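Local structure of putative uncharacterized protein (Chaetomium thermophilum, 5T8V) at residues D905-L910 with A927-I932; V845-A850 with V884-R889; S948-I953 with L978-A983; L921-M926 with A983-N988. The protein probably serves as a cohesin loader that acts on chromatin in the cell cycle, this chain being the C-terminal, HEAT-repeat part of a longer protein. One frame throughout, in Å; residues are numbered along the deposited sequence.

Contact 1 (D905-L910 with A927-I932); sequences DVRKEL and ACLWII
An antiparallel helix pair of the HEAT-repeat solenoid is closed here by Val-906, Arg-907 and Leu-910 of helix 900-910 against Cys-928, Leu-929 and Ile-932 of helix 919-935. The short axes approach to 10.1 Å with 148° between their directions, room enough for branched side chains to fill the gap. Leu-910 sends CD2 between two neighbours: it lies 4.0 Å from Cys-928 SG and 4.1 Å from Leu-929 CD2. The small, weakly polar thiol of the buried Cys-928 packs readily against a leucine methyl. Leu-929 leaves its helix beside the seam, with CG opposite the carbonyl carbon (chi1 -74°), and its CD2 reaches across to Arg-907 CG at 4.0 Å. Ile-932 uses both branches, CG2 against Arg-907 CB (3.9 Å) and CD1 against Val-906 CG1 (4.3 Å). Arginine works as two groups in one. With CG turned away from the backbone nitrogen (chi1 178°), its methylenes pack like an aliphatic residue, and a bend at chi3 takes the guanidinium on to the hydroxyls of Thr-938 and Ser-933, so the buried charge keeps polar partners. An apolar seam between helices that follow each other antiparallel in the chain is characteristic of HEAT-repeat solenoids.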
loop_
_atom_site.group_PDB
_atom_site.type_symbol
_atom_site.label_atom_id
_atom_site.label_comp_id
_atom_site.label_asym_id
_atom_site.label_seq_id
_atom_site.Cartn_x
_atom_site.Cartn_y
_atom_site.Cartn_z
ATOM N N ASP A 905 39.866 50.639 15.375
ATOM C CA ASP A 905 39.917 49.898 16.630
ATOM C C ASP A 905 39.844 48.397 16.382
ATOM O O ASP A 905 40.628 47.623 16.944
ATOM C CB ASP A 905 38.780 50.343 17.550
ATOM C CG ASP A 905 38.919 51.784 17.994
ATOM O OD1 ASP A 905 40.067 52.263 18.122
ATOM O OD2 ASP A 905 37.879 52.439 18.217
ATOM N N VAL A 906 38.902 47.965 15.541
ATOM C CA VAL A 906 38.755 46.539 15.258
ATOM C C VAL A 906 40.068 45.963 14.746
ATOM O O VAL A 906 40.513 44.900 15.192
ATOM C CB VAL A 906 37.604 46.303 14.263
ATOM C CG1 VAL A 906 37.612 44.863 13.748
ATOM C CG2 VAL A 906 36.270 46.611 14.924
ATOM N N ARG A 907 40.712 46.655 13.804
ATOM C CA ARG A 907 41.981 46.159 13.282
ATOM C C ARG A 907 43.034 46.078 14.379
ATOM O O ARG A 907 43.753 45.076 14.483
ATOM C CB ARG A 907 42.478 47.044 12.140
ATOM C CG ARG A 907 43.830 46.609 11.592
ATOM C CD ARG A 907 44.143 47.269 10.260
ATOM N NE ARG A 907 44.263 48.717 10.378
ATOM C CZ ARG A 907 44.525 49.532 9.361
ATOM N NH1 ARG A 907 44.696 49.045 8.138
ATOM N NH2 ARG A 907 44.614 50.838 9.567
ATOM N N LYS A 908 43.141 47.118 15.209
ATOM C CA LYS A 908 44.150 47.103 16.264
ATOM C C LYS A 908 43.909 45.974 17.261
ATOM O O LYS A 908 44.868 45.425 17.815
ATOM C CB LYS A 908 44.186 48.452 16.984
ATOM C CG LYS A 908 45.041 49.502 16.280
ATOM C CD LYS A 908 45.342 50.684 17.194
ATOM C CE LYS A 908 44.641 51.953 16.737
ATOM N NZ LYS A 908 45.319 52.590 15.570
ATOM N N GLU A 909 42.647 45.613 17.501
ATOM C CA GLU A 909 42.328 44.486 18.369
ATOM C C GLU A 909 42.395 43.147 17.648
ATOM O O GLU A 909 42.347 42.103 18.306
ATOM C CB GLU A 909 40.927 44.652 18.965
ATOM C CG GLU A 909 40.730 45.930 19.765
ATOM C CD GLU A 909 39.341 46.029 20.364
ATOM O OE1 GLU A 909 38.544 45.084 20.180
ATOM O OE2 GLU A 909 39.045 47.053 21.018
ATOM N N LEU A 910 42.508 43.155 16.320
ATOM C CA LEU A 910 42.402 41.947 15.519
ATOM C C LEU A 910 43.722 41.522 14.891
ATOM O O LEU A 910 43.806 40.405 14.370
ATOM C CB LEU A 910 41.359 42.153 14.410
ATOM C CG LEU A 910 40.843 40.916 13.678
ATOM C CD1 LEU A 910 40.050 40.032 14.630
ATOM C CD2 LEU A 910 39.990 41.336 12.492
ATOM N N ALA A 927 41.405 37.747 5.976
ATOM C CA ALA A 927 40.475 38.370 5.040
ATOM C C ALA A 927 39.847 39.616 5.652
ATOM O O ALA A 927 39.804 40.681 5.025
ATOM C CB ALA A 927 39.395 37.367 4.634
ATOM N N CYS A 928 39.366 39.498 6.892
ATOM C CA CYS A 928 38.757 40.642 7.560
ATOM C C CYS A 928 39.742 41.800 7.677
ATOM O O CYS A 928 39.373 42.962 7.468
ATOM C CB CYS A 928 38.245 40.223 8.939
ATOM S SG CYS A 928 37.152 41.422 9.724
ATOM N N LEU A 929 41.001 41.505 8.008
ATOM C CA LEU A 929 42.019 42.549 8.070
ATOM C C LEU A 929 42.141 43.272 6.734
ATOM O O LEU A 929 42.107 44.506 6.677
ATOM C CB LEU A 929 43.366 41.950 8.476
ATOM C CG LEU A 929 43.547 41.528 9.936
ATOM C CD1 LEU A 929 44.872 40.797 10.110
ATOM C CD2 LEU A 929 43.477 42.733 10.866
ATOM N N TRP A 930 42.293 42.513 5.646
ATOM C CA TRP A 930 42.383 43.134 4.328
ATOM C C TRP A 930 41.178 44.026 4.061
ATOM O O TRP A 930 41.323 45.167 3.606
ATOM C CB TRP A 930 42.506 42.057 3.252
ATOM C CG TRP A 930 42.446 42.589 1.844
ATOM C CD1 TRP A 930 41.536 42.257 0.884
ATOM C CD2 TRP A 930 43.328 43.550 1.241
ATOM N NE1 TRP A 930 41.796 42.942 -0.277
ATOM C CE2 TRP A 930 42.890 43.743 -0.084
ATOM C CE3 TRP A 930 44.443 44.263 1.693
ATOM C CZ2 TRP A 930 43.528 44.618 -0.962
ATOM C CZ3 TRP A 930 45.077 45.128 0.820
ATOM C CH2 TRP A 930 44.617 45.299 -0.493
ATOM N N ILE A 931 39.974 43.522 4.343
ATOM C CA ILE A 931 38.763 44.317 4.133
ATOM C C ILE A 931 38.857 45.633 4.896
ATOM O O ILE A 931 38.779 46.721 4.310
ATOM C CB ILE A 931 37.518 43.514 4.548
ATOM C CG1 ILE A 931 37.356 42.271 3.662
ATOM C CG2 ILE A 931 36.267 44.381 4.499
ATOM C CD1 ILE A 931 37.086 42.563 2.196
ATOM N N ILE A 932 39.021 45.552 6.220
ATOM C CA ILE A 932 39.174 46.755 7.036
ATOM C C ILE A 932 40.156 47.718 6.384
ATOM O O ILE A 932 39.912 48.929 6.313
ATOM C CB ILE A 932 39.630 46.386 8.460
ATOM C CG1 ILE A 932 38.590 45.508 9.168
ATOM C CG2 ILE A 932 39.919 47.649 9.275
ATOM C CD1 ILE A 932 37.355 46.242 9.637
#

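Contact 2 (V845-A850 with V884-R889); sequences VLMIFA and VVVIYR
Met-847 of helix 839-852 leans across Val-886 of helix 878-891, and its whole length can be traced over the gap. CB lies too far back to meet the other helix closely. CG follows, set opposite the backbone nitrogen (chi1 -177°), and comes 4.0 Å from Val-886 CG1. SD is a spacer in a fully extended chain, carrying CE out to 3.8 Å from Val-886 CG2 and 4.1 Å from Val-886 CB. The flexible, unbranched methionine thus passes slantwise over a compact valine, whose two methyls give it a broad apolar surface. Next to Val-886 in sequence, Ile-887 does the reverse and reaches into the first helix. Its CG1 rests 4.0 Å from Met-847 CA, while CD1 extends to Leu-846 CB at 4.1 Å. Ala-850, one turn beyond Leu-846, offers just a methyl, its CB 4.3 Å from Ile-887 CG1; such a small residue lets the isoleucine settle near the backbone, in keeping with axes only 8.9 Å apart. The helices run nearly parallel, at 20°. Such near-parallel packing of helices through aliphatic residues is consistent with stacking along an alpha solenoid of the HEAT type.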
loop_
_atom_site.group_PDB
_atom_site.type_symbol
_atom_site.label_atom_id
_atom_site.label_comp_id
_atom_site.label_asym_id
_atom_site.label_seq_id
_atom_site.Cartn_x
_atom_site.Cartn_y
_atom_site.Cartn_z
ATOM N N VAL A 845 24.001 30.308 12.355
ATOM C CA VAL A 845 23.005 30.647 11.339
ATOM C C VAL A 845 23.148 32.099 10.894
ATOM O O VAL A 845 22.988 32.409 9.708
ATOM C CB VAL A 845 21.579 30.342 11.852
ATOM C CG1 VAL A 845 21.310 31.001 13.186
ATOM C CG2 VAL A 845 20.529 30.777 10.832
ATOM N N LEU A 846 23.452 33.009 11.822
ATOM C CA LEU A 846 23.750 34.380 11.418
ATOM C C LEU A 846 24.899 34.421 10.422
ATOM O O LEU A 846 24.913 35.265 9.518
ATOM C CB LEU A 846 24.083 35.232 12.642
ATOM C CG LEU A 846 22.896 35.759 13.448
ATOM C CD1 LEU A 846 23.370 36.402 14.741
ATOM C CD2 LEU A 846 22.100 36.757 12.620
ATOM N N MET A 847 25.864 33.513 10.571
ATOM C CA MET A 847 26.993 33.433 9.652
ATOM C C MET A 847 26.518 33.216 8.219
ATOM O O MET A 847 26.830 34.000 7.314
ATOM C CB MET A 847 27.909 32.295 10.107
ATOM C CG MET A 847 29.184 32.106 9.317
ATOM S SD MET A 847 30.082 30.687 9.976
ATOM C CE MET A 847 31.573 30.717 8.991
ATOM N N ILE A 848 25.753 32.145 7.999
ATOM C CA ILE A 848 25.282 31.825 6.656
ATOM C C ILE A 848 24.304 32.876 6.149
ATOM O O ILE A 848 24.211 33.111 4.938
ATOM C CB ILE A 848 24.666 30.413 6.632
ATOM C CG1 ILE A 848 23.552 30.288 7.679
ATOM C CG2 ILE A 848 25.763 29.374 6.849
ATOM C CD1 ILE A 848 23.003 28.889 7.853
ATOM N N PHE A 849 23.572 33.538 7.049
ATOM C CA PHE A 849 22.741 34.661 6.623
ATOM C C PHE A 849 23.596 35.784 6.050
ATOM O O PHE A 849 23.331 36.285 4.951
ATOM C CB PHE A 849 21.902 35.173 7.791
ATOM C CG PHE A 849 20.493 34.674 7.778
ATOM C CD1 PHE A 849 20.173 33.455 8.345
ATOM C CD2 PHE A 849 19.487 35.422 7.191
ATOM C CE1 PHE A 849 18.880 32.992 8.332
ATOM C CE2 PHE A 849 18.187 34.965 7.175
ATOM C CZ PHE A 849 17.883 33.747 7.746
ATOM N N ALA A 850 24.628 36.198 6.788
ATOM C CA ALA A 850 25.523 37.234 6.290
ATOM C C ALA A 850 26.165 36.818 4.973
ATOM O O ALA A 850 26.386 37.655 4.090
ATOM C CB ALA A 850 26.591 37.547 7.335
ATOM N N VAL A 884 32.033 35.385 14.006
ATOM C CA VAL A 884 31.984 36.844 14.069
ATOM C C VAL A 884 32.916 37.461 13.031
ATOM O O VAL A 884 32.561 38.449 12.377
ATOM C CB VAL A 884 32.300 37.345 15.492
ATOM C CG1 VAL A 884 31.293 36.783 16.486
ATOM C CG2 VAL A 884 33.719 36.990 15.907
ATOM N N VAL A 885 34.115 36.897 12.853
ATOM C CA VAL A 885 35.029 37.483 11.874
ATOM C C VAL A 885 34.470 37.335 10.466
ATOM O O VAL A 885 34.695 38.196 9.609
ATOM C CB VAL A 885 36.438 36.869 11.980
ATOM C CG1 VAL A 885 37.013 37.091 13.371
ATOM C CG2 VAL A 885 36.410 35.396 11.642
ATOM N N VAL A 886 33.734 36.253 10.197
ATOM C CA VAL A 886 33.113 36.100 8.885
ATOM C C VAL A 886 31.953 37.076 8.729
ATOM O O VAL A 886 31.717 37.610 7.638
ATOM C CB VAL A 886 32.665 34.642 8.674
ATOM C CG1 VAL A 886 31.732 34.524 7.471
ATOM C CG2 VAL A 886 33.883 33.753 8.476
ATOM N N ILE A 887 31.212 37.326 9.808
ATOM C CA ILE A 887 30.105 38.271 9.735
ATOM C C ILE A 887 30.625 39.679 9.472
ATOM O O ILE A 887 30.018 40.444 8.714
ATOM C CB ILE A 887 29.255 38.201 11.017
ATOM C CG1 ILE A 887 28.546 36.845 11.097
ATOM C CG2 ILE A 887 28.219 39.329 11.045
ATOM C CD1 ILE A 887 27.907 36.555 12.440
ATOM N N TYR A 888 31.748 40.049 10.093
ATOM C CA TYR A 888 32.373 41.329 9.769
ATOM C C TYR A 888 32.900 41.332 8.341
ATOM O O TYR A 888 32.755 42.327 7.619
ATOM C CB TYR A 888 33.508 41.629 10.752
ATOM C CG TYR A 888 33.081 42.247 12.069
ATOM C CD1 TYR A 888 31.743 42.305 12.440
ATOM C CD2 TYR A 888 34.022 42.788 12.935
ATOM C CE1 TYR A 888 31.358 42.874 13.638
ATOM C CE2 TYR A 888 33.646 43.360 14.135
ATOM C CZ TYR A 888 32.313 43.401 14.481
ATOM O OH TYR A 888 31.935 43.969 15.675
ATOM N N ARG A 889 33.510 40.226 7.919
ATOM C CA ARG A 889 34.053 40.126 6.569
ATOM C C ARG A 889 32.975 40.374 5.521
ATOM O O ARG A 889 33.188 41.119 4.557
ATOM C CB ARG A 889 34.688 38.746 6.387
ATOM C CG ARG A 889 35.181 38.428 4.987
ATOM C CD ARG A 889 35.786 37.033 4.959
ATOM N NE ARG A 889 36.258 36.645 3.634
ATOM C CZ ARG A 889 36.889 35.505 3.371
ATOM N NH1 ARG A 889 37.131 34.637 4.345
ATOM N NH2 ARG A 889 37.284 35.233 2.135
#

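Contact 3 (S948-I953 with L978-A983); sequences SSLKGI and LIVGMA
Val-980 of helix 969-986 is the centre of the tight part of this contact, where its CG2 methyl enters a hollow formed by Ser-949, Leu-950 and Ile-953 of helix 940-960. That methyl lies 3.6 Å from Ser-949 CB, 3.8 Å from Leu-950 CD2 and 3.9 Å from Ile-953 CD1. Valine fits because it branches at CB: with CG1 placed opposite the backbone nitrogen (chi1 176°), CG2 is left to face the hollow, and CG1 still touches Leu-950 CD2 at 3.9 Å. The leucine meets the valine almost at a right angle, whereas Ile-953 comes in at a slant with the tip of its long branch. Ser-949 is small enough to let the helices draw near. Its OG packs on Ile-979 CG2 at 3.5 Å, and the buried hydroxyl is satisfied within its own helix by the carbonyl of Leu-945. Away from the seam, Ser-948 is exposed to solvent, while Lys-951 gives its amine to the carbonyl of His-999 and makes a cation-pi contact with Phe-1000. The helices run roughly antiparallel, 138° between their directions, as in the antiparallel helix pairs of a HEAT-repeat solenoid. Among its neighbours, the seam is covered by helix 1009-1016, which reaches Leu-950, Ile-953 and Val-980, while helix 1026-1042 backs Val-980 and Met-982, and helix 919-935 packs against Leu-978 and Met-982.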
loop_
_atom_site.group_PDB
_atom_site.type_symbol
_atom_site.label_atom_id
_atom_site.label_comp_id
_atom_site.label_asym_id
_atom_site.label_seq_id
_atom_site.Cartn_x
_atom_site.Cartn_y
_atom_site.Cartn_z
ATOM N N SER A 948 57.722 42.018 9.163
ATOM C CA SER A 948 58.238 41.415 10.386
ATOM C C SER A 948 58.291 39.897 10.262
ATOM O O SER A 948 59.262 39.265 10.695
ATOM C CB SER A 948 57.382 41.830 11.583
ATOM O OG SER A 948 56.027 41.453 11.406
ATOM N N SER A 949 57.263 39.295 9.660
ATOM C CA SER A 949 57.259 37.846 9.488
ATOM C C SER A 949 58.411 37.394 8.596
ATOM O O SER A 949 59.128 36.441 8.923
ATOM C CB SER A 949 55.917 37.396 8.913
ATOM O OG SER A 949 54.858 37.699 9.803
ATOM N N LEU A 950 58.607 38.072 7.464
ATOM C CA LEU A 950 59.692 37.706 6.557
ATOM C C LEU A 950 61.050 37.859 7.234
ATOM O O LEU A 950 61.893 36.950 7.187
ATOM C CB LEU A 950 59.615 38.563 5.292
ATOM C CG LEU A 950 58.380 38.322 4.420
ATOM C CD1 LEU A 950 58.191 39.450 3.417
ATOM C CD2 LEU A 950 58.489 36.985 3.704
ATOM N N LYS A 951 61.284 39.014 7.862
ATOM C CA LYS A 951 62.493 39.202 8.657
ATOM C C LYS A 951 62.699 38.022 9.593
ATOM O O LYS A 951 63.792 37.451 9.663
ATOM C CB LYS A 951 62.407 40.510 9.449
ATOM C CG LYS A 951 62.495 41.777 8.602
ATOM C CD LYS A 951 63.922 42.054 8.155
ATOM C CE LYS A 951 63.973 43.123 7.074
ATOM N NZ LYS A 951 65.307 43.194 6.413
ATOM N N GLY A 952 61.644 37.628 10.310
ATOM C CA GLY A 952 61.744 36.458 11.163
ATOM C C GLY A 952 62.178 35.218 10.405
ATOM O O GLY A 952 62.955 34.407 10.916
ATOM N N ILE A 953 61.688 35.055 9.174
ATOM C CA ILE A 953 62.040 33.880 8.377
ATOM C C ILE A 953 63.538 33.861 8.096
ATOM O O ILE A 953 64.242 32.893 8.416
ATOM C CB ILE A 953 61.219 33.844 7.076
ATOM C CG1 ILE A 953 59.746 33.582 7.398
ATOM C CG2 ILE A 953 61.754 32.774 6.122
ATOM C CD1 ILE A 953 58.812 33.689 6.205
ATOM N N LEU A 978 53.153 30.764 7.816
ATOM C CA LEU A 978 51.696 30.762 7.760
ATOM C C LEU A 978 51.161 32.177 7.573
ATOM O O LEU A 978 50.296 32.422 6.722
ATOM C CB LEU A 978 51.125 30.128 9.029
ATOM C CG LEU A 978 49.598 30.025 9.069
ATOM C CD1 LEU A 978 49.086 29.098 7.979
ATOM C CD2 LEU A 978 49.117 29.561 10.434
ATOM N N ILE A 979 51.673 33.127 8.359
ATOM C CA ILE A 979 51.219 34.513 8.257
ATOM C C ILE A 979 51.520 35.066 6.869
ATOM O O ILE A 979 50.653 35.655 6.214
ATOM C CB ILE A 979 51.867 35.370 9.360
ATOM C CG1 ILE A 979 51.438 34.866 10.740
ATOM C CG2 ILE A 979 51.490 36.845 9.193
ATOM C CD1 ILE A 979 52.223 35.472 11.892
ATOM N N VAL A 980 52.759 34.892 6.405
ATOM C CA VAL A 980 53.119 35.363 5.070
ATOM C C VAL A 980 52.201 34.745 4.023
ATOM O O VAL A 980 51.724 35.431 3.109
ATOM C CB VAL A 980 54.599 35.054 4.777
ATOM C CG1 VAL A 980 54.963 35.450 3.346
ATOM C CG2 VAL A 980 55.497 35.774 5.770
ATOM N N GLY A 981 51.936 33.444 4.140
ATOM C CA GLY A 981 51.145 32.766 3.127
ATOM C C GLY A 981 49.714 33.261 3.084
ATOM O O GLY A 981 49.176 33.553 2.010
ATOM N N MET A 982 49.073 33.360 4.250
ATOM C CA MET A 982 47.708 33.871 4.290
ATOM C C MET A 982 47.647 35.307 3.786
ATOM O O MET A 982 46.747 35.670 3.016
ATOM C CB MET A 982 47.158 33.775 5.713
ATOM C CG MET A 982 47.042 32.351 6.246
ATOM S SD MET A 982 46.187 31.221 5.125
ATOM C CE MET A 982 44.788 32.208 4.632
ATOM N N ALA A 983 48.603 36.139 4.207
ATOM C CA ALA A 983 48.665 37.507 3.707
ATOM C C ALA A 983 48.712 37.522 2.186
ATOM O O ALA A 983 47.936 38.229 1.535
ATOM C CB ALA A 983 49.883 38.222 4.294
#

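Contact 4 (L921-M926 with A983-N988); sequences LLDDVM and AGKHCN
Asp-923 and His-986 form the polar heart of the contact, where helix 919-935 meets the C-terminal end of helix 969-986. His-986 NE2 donates to Asp-923 OD1 over 2.7 Å, but the bond is weak, for its angle at the hydrogen is 120°. Carboxylate and imidazole stand almost perpendicular, 87° apart. The other oxygen, Asp-923 OD2, makes a long salt bridge of 3.6 Å to Lys-985 NZ, so the one acid faces two basic side chains; its charge would tend to favour a protonated imidazole. Lys-985 runs out extended, its CG over one face of the His-986 ring, toward the rim. Beside this polar patch lies an apolar one. Met-926, bent twice along its chain, brings CG to 4.0 Å from His-986 CD2, SD to 4.1 Å from Cys-987 SG and CE to 4.4 Å from Ala-983 CB. A pliable thioether suits this uneven surface of ring, methyl and thiol. Behind these, Gln-1041 takes a weak hydrogen bond from Lys-985 NZ, and Ser-1042 gives its hydroxyl to the carbonyl of Lys-985. Cys-987, the first residue to leave the helix, packs back on Trp-930. In this partly polar contact within the HEAT-repeat solenoid, helix 919-935 joins two of its neighbours, turning Asp-923 and Met-926 to helix 969-986 and Asp-924 to Arg-882 and Arg-889 of helix 878-891.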
loop_
_atom_site.group_PDB
_atom_site.type_symbol
_atom_site.label_atom_id
_atom_site.label_comp_id
_atom_site.label_asym_id
_atom_site.label_seq_id
_atom_site.Cartn_x
_atom_site.Cartn_y
_atom_site.Cartn_z
ATOM N N LEU A 921 40.950 29.676 11.212
ATOM C CA LEU A 921 40.453 30.982 11.633
ATOM C C LEU A 921 41.366 32.099 11.146
ATOM O O LEU A 921 40.891 33.188 10.797
ATOM C CB LEU A 921 40.314 31.024 13.155
ATOM C CG LEU A 921 39.809 32.325 13.788
ATOM C CD1 LEU A 921 38.620 32.883 13.032
ATOM C CD2 LEU A 921 39.415 32.084 15.240
ATOM N N LEU A 922 42.679 31.846 11.104
ATOM C CA LEU A 922 43.598 32.833 10.550
ATOM C C LEU A 922 43.167 33.258 9.153
ATOM O O LEU A 922 43.420 34.396 8.739
ATOM C CB LEU A 922 45.025 32.290 10.508
ATOM C CG LEU A 922 46.040 33.265 9.894
ATOM C CD1 LEU A 922 46.009 34.634 10.569
ATOM C CD2 LEU A 922 47.432 32.681 9.966
ATOM N N ASP A 923 42.522 32.355 8.412
ATOM C CA ASP A 923 42.050 32.685 7.072
ATOM C C ASP A 923 41.000 33.788 7.117
ATOM O O ASP A 923 41.172 34.862 6.523
ATOM C CB ASP A 923 41.499 31.419 6.405
ATOM C CG ASP A 923 41.367 31.554 4.904
ATOM O OD1 ASP A 923 40.685 32.493 4.447
ATOM O OD2 ASP A 923 41.950 30.720 4.179
ATOM N N ASP A 924 39.903 33.547 7.836
ATOM C CA ASP A 924 38.819 34.521 7.872
ATOM C C ASP A 924 39.261 35.823 8.533
ATOM O O ASP A 924 38.831 36.908 8.124
ATOM C CB ASP A 924 37.612 33.931 8.598
ATOM C CG ASP A 924 37.062 32.698 7.903
ATOM O OD1 ASP A 924 36.365 32.856 6.881
ATOM O OD2 ASP A 924 37.326 31.575 8.381
ATOM N N VAL A 925 40.123 35.744 9.551
ATOM C CA VAL A 925 40.557 36.971 10.219
ATOM C C VAL A 925 41.498 37.765 9.323
ATOM O O VAL A 925 41.488 39.000 9.334
ATOM C CB VAL A 925 41.209 36.664 11.580
ATOM C CG1 VAL A 925 42.467 35.884 11.396
ATOM C CG2 VAL A 925 41.499 37.946 12.321
ATOM N N MET A 926 42.343 37.077 8.551
ATOM C CA MET A 926 43.212 37.783 7.614
ATOM C C MET A 926 42.386 38.464 6.531
ATOM O O MET A 926 42.622 39.633 6.194
ATOM C CB MET A 926 44.222 36.814 6.998
ATOM C CG MET A 926 45.234 37.476 6.065
ATOM S SD MET A 926 46.318 38.660 6.901
ATOM C CE MET A 926 47.379 37.552 7.833
ATOM N N ALA A 983 48.603 36.139 4.207
ATOM C CA ALA A 983 48.665 37.507 3.707
ATOM C C ALA A 983 48.712 37.522 2.186
ATOM O O ALA A 983 47.936 38.229 1.535
ATOM C CB ALA A 983 49.883 38.222 4.294
ATOM N N GLY A 984 49.613 36.732 1.601
ATOM C CA GLY A 984 49.663 36.629 0.154
ATOM C C GLY A 984 48.361 36.140 -0.447
ATOM O O GLY A 984 48.011 36.516 -1.569
ATOM N N LYS A 985 47.623 35.305 0.288
ATOM C CA LYS A 985 46.366 34.777 -0.232
ATOM C C LYS A 985 45.302 35.864 -0.312
ATOM O O LYS A 985 44.616 35.998 -1.333
ATOM C CB LYS A 985 45.878 33.619 0.640
ATOM C CG LYS A 985 44.541 33.035 0.190
ATOM C CD LYS A 985 44.173 31.795 0.986
ATOM C CE LYS A 985 42.822 31.237 0.569
ATOM N NZ LYS A 985 42.740 29.760 0.763
ATOM N N HIS A 986 45.148 36.651 0.752
ATOM C CA HIS A 986 44.046 37.604 0.843
ATOM C C HIS A 986 44.441 39.023 0.457
ATOM O O HIS A 986 43.717 39.681 -0.297
ATOM C CB HIS A 986 43.470 37.596 2.261
ATOM C CG HIS A 986 42.830 36.298 2.637
ATOM N ND1 HIS A 986 41.540 35.975 2.278
ATOM C CD2 HIS A 986 43.306 35.236 3.329
ATOM C CE1 HIS A 986 41.247 34.772 2.735
ATOM N NE2 HIS A 986 42.301 34.302 3.379
ATOM N N CYS A 987 45.568 39.516 0.962
ATOM C CA CYS A 987 45.983 40.901 0.763
ATOM C C CYS A 987 47.299 40.923 0.000
ATOM O O CYS A 987 48.341 40.537 0.540
ATOM C CB CYS A 987 46.120 41.618 2.105
ATOM S SG CYS A 987 46.935 40.655 3.386
ATOM N N ASN A 988 47.255 41.381 -1.247
ATOM C CA ASN A 988 48.451 41.538 -2.061
ATOM C C ASN A 988 48.820 43.017 -2.070
ATOM O O ASN A 988 48.134 43.834 -2.694
ATOM C CB ASN A 988 48.229 41.011 -3.476
ATOM C CG ASN A 988 49.473 40.363 -4.059
ATOM O OD1 ASN A 988 50.347 39.898 -3.325
ATOM N ND2 ASN A 988 49.557 40.328 -5.384
#

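The four contacts lie together on one side of the chain's centre, within the curved helical solenoid. Contact 2 closes first along the chain; contacts 1 and 4 then interlock, their segments alternating, and contact 3 is nested inside the loop that contact 4 closes. Helix 919-935 serves contacts 1 and 4, helix 969-986 serves contacts 3 and 4, and Ala-983 belongs to both of the latter. Contact 4 touches all three others and is the hub, its centre about 11 Å from those of contacts 1 and 3 and about 16 Å from contact 2, to which the Arg-889 to Asp-924 salt bridge ties it. Packing passes continuously from helix 839-852 to helix 969-986, as expected of a helical solenoid.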